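PDB 3QAT: malonyl CoA-acyl carrier protein transacylase from Bartonella henselae, which probably transfers the malonyl group from malonyl-CoA to acyl carrier protein, supplying the extender unit for fatty acid biosynthesis. Local coordinates for residues L113-T116 and A117-L120. Residues are numbered along the deposited sequence; the frame is centred on the assembly and turned at random.
Sequences LTDT and ARLL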
ATOM      1  N   LEU A 113       1.982   9.912  13.957  1.00  8.78           N
ATOM      2  CA  LEU A 113       0.696   9.814  13.254  1.00  8.28           C
ATOM      3  C   LEU A 113       0.328  11.101  12.504  1.00  8.38           C
ATOM      4  O   LEU A 113      -0.112  11.057  11.351  1.00  8.39           O
ATOM      5  CB  LEU A 113      -0.410   9.432  14.241  1.00  8.40           C
ATOM      6  CG  LEU A 113      -1.824   9.320  13.612  1.00  7.34           C
ATOM      7  CD1 LEU A 113      -1.927   8.215  12.538  1.00  8.59           C
ATOM      8  CD2 LEU A 113      -2.836   9.043  14.689  1.00 10.03           C
ATOM      9  N   THR A 114       0.520  12.249  13.144  1.00  8.66           N
ATOM     10  CA  THR A 114       0.227  13.507  12.476  1.00  8.41           C
ATOM     11  C   THR A 114       1.086  13.696  11.208  1.00  8.28           C
ATOM     12  O   THR A 114       0.583  14.100  10.140  1.00  8.80           O
ATOM     13  CB  THR A 114       0.374  14.688  13.480  1.00  9.01           C
ATOM     14  OG1 THR A 114      -0.849  14.805  14.232  1.00 10.65           O
ATOM     15  CG2 THR A 114       0.652  16.026  12.760  1.00  9.25           C
ATOM     16  N   ASP A 115       2.386  13.383  11.303  1.00  8.07           N
ATOM     17  CA  ASP A 115       3.257  13.511  10.142  1.00  7.87           C
ATOM     18  C   ASP A 115       2.909  12.524   9.045  1.00  7.84           C
ATOM     19  O   ASP A 115       2.980  12.859   7.875  1.00  7.71           O
ATOM     20  CB  ASP A 115       4.736  13.406  10.553  1.00  8.43           C
ATOM     21  CG  ASP A 115       5.209  14.639  11.316  1.00 11.70           C
ATOM     22  OD1 ASP A 115       4.521  15.706  11.296  1.00 12.87           O
ATOM     23  OD2 ASP A 115       6.305  14.558  11.924  1.00 14.55           O
ATOM     24  N   THR A 116       2.544  11.296   9.426  1.00  8.22           N
ATOM     25  CA  THR A 116       2.184  10.294   8.419  1.00  7.70           C
ATOM     26  C   THR A 116       0.932  10.723   7.665  1.00  7.22           C
ATOM     27  O   THR A 116       0.865  10.601   6.430  1.00  7.53           O
ATOM     28  CB  THR A 116       1.958   8.933   9.077  1.00  7.36           C
ATOM     29  OG1 THR A 116       3.144   8.568   9.815  1.00  7.49           O
ATOM     30  CG2 THR A 116       1.730   7.864   7.991  1.00  8.57           C
ATOM     31  N   ALA A 117      -0.047  11.265   8.396  1.00  7.07           N
ATOM     32  CA  ALA A 117      -1.250  11.787   7.722  1.00  6.41           C
ATOM     33  C   ALA A 117      -0.897  12.877   6.708  1.00  6.85           C
ATOM     34  O   ALA A 117      -1.365  12.850   5.569  1.00  6.52           O
ATOM     35  CB  ALA A 117      -2.256  12.317   8.746  1.00  7.41           C
ATOM     36  N   ARG A 118      -0.053  13.814   7.116  1.00  6.78           N
ATOM     37  CA  ARG A 118       0.305  14.909   6.245  1.00  6.99           C
ATOM     38  C   ARG A 118       1.145  14.438   5.064  1.00  7.48           C
ATOM     39  O   ARG A 118       0.944  14.909   3.944  1.00  7.92           O
ATOM     40  CB  ARG A 118       1.030  16.007   7.046  1.00  7.64           C
ATOM     41  CG  ARG A 118       0.108  16.741   8.029  1.00  8.38           C
ATOM     42  CD  ARG A 118       0.913  17.662   8.909  1.00 11.56           C
ATOM     43  NE  ARG A 118       0.020  18.384   9.798  1.00 13.10           N
ATOM     44  CZ  ARG A 118       0.422  19.101  10.838  1.00 17.36           C
ATOM     45  NH1 ARG A 118       1.717  19.164  11.157  1.00 16.10           N
ATOM     46  NH2 ARG A 118      -0.483  19.739  11.570  1.00 19.07           N
ATOM     47  N   LEU A 119       2.057  13.507   5.307  1.00  6.96           N
ATOM     48  CA  LEU A 119       2.873  12.975   4.208  1.00  6.90           C
ATOM     49  C   LEU A 119       1.981  12.312   3.169  1.00  6.44           C
ATOM     50  O   LEU A 119       2.222  12.477   1.977  1.00  7.31           O
ATOM     51  CB  LEU A 119       3.923  11.958   4.703  1.00  7.46           C
ATOM     52  CG  LEU A 119       5.133  12.526   5.452  1.00  7.32           C
ATOM     53  CD1 LEU A 119       5.820  11.369   6.175  1.00  8.78           C
ATOM     54  CD2 LEU A 119       6.100  13.218   4.480  1.00  8.79           C
ATOM     55  N   LEU A 120       0.959  11.565   3.621  1.00  6.97           N
ATOM     56  CA  LEU A 120       0.078  10.854   2.678  1.00  7.07           C
ATOM     57  C   LEU A 120      -0.861  11.779   1.920  1.00  6.88           C
ATOM     58  O   LEU A 120      -1.159  11.546   0.755  1.00  7.47           O
ATOM     59  CB  LEU A 120      -0.689   9.715   3.371  1.00  6.87           C
ATOM     60  CG  LEU A 120       0.249   8.562   3.753  1.00  6.71           C
ATOM     61  CD1 LEU A 120      -0.553   7.597   4.594  1.00  6.91           C
ATOM     62  CD2 LEU A 120       0.808   7.876   2.493  1.00  7.85           C
TER
HETATM   63  O   HOH W   1       4.134  17.788   9.657  1.00 19.07           O
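Thr114 and Arg118, one helical turn apart, run side by side, and the methyl of the first lies over the guanidinium face of the second, with CG2 of Thr114 3.6 Å from CZ of Arg118. The arginine reaches back along the helix with its chain extended from CG to NE, and its CG passes 3.4 Å from the Thr114 carbonyl O. Asp115, at i, i+3, meets the same guanidinium indirectly: its OD1 is 4.5 Å from Arg118 NH1, beyond a salt bridge. A water in the guanidinium plane joins them, donating to Asp115 OD1 (2.7 Å) and accepting from Arg118 NH1. Arg118 NE hydrogen-bonds to Ala42 O and Thr114 OG1 to Glu38 OE2, tying this side to helix 30-43. On the buried side, Thr116 CG2, anti to its own N, lies alongside Leu120 CD1 (4.1 Å), leaving OG1 beside the backbone N to hydrogen-bond Ser112 O; Met70 and Tyr102 pack against both residues. Backbone i, i+4 hydrogen bonds also join Thr114-Arg118 and Thr116-Leu120, as in any alpha-helix. With Leu113, Thr116 and Leu120 buried on helix 62-82 and Arg118 exposed, these first turns of helix 113-129 are amphipathic, within the acyl transferase domain.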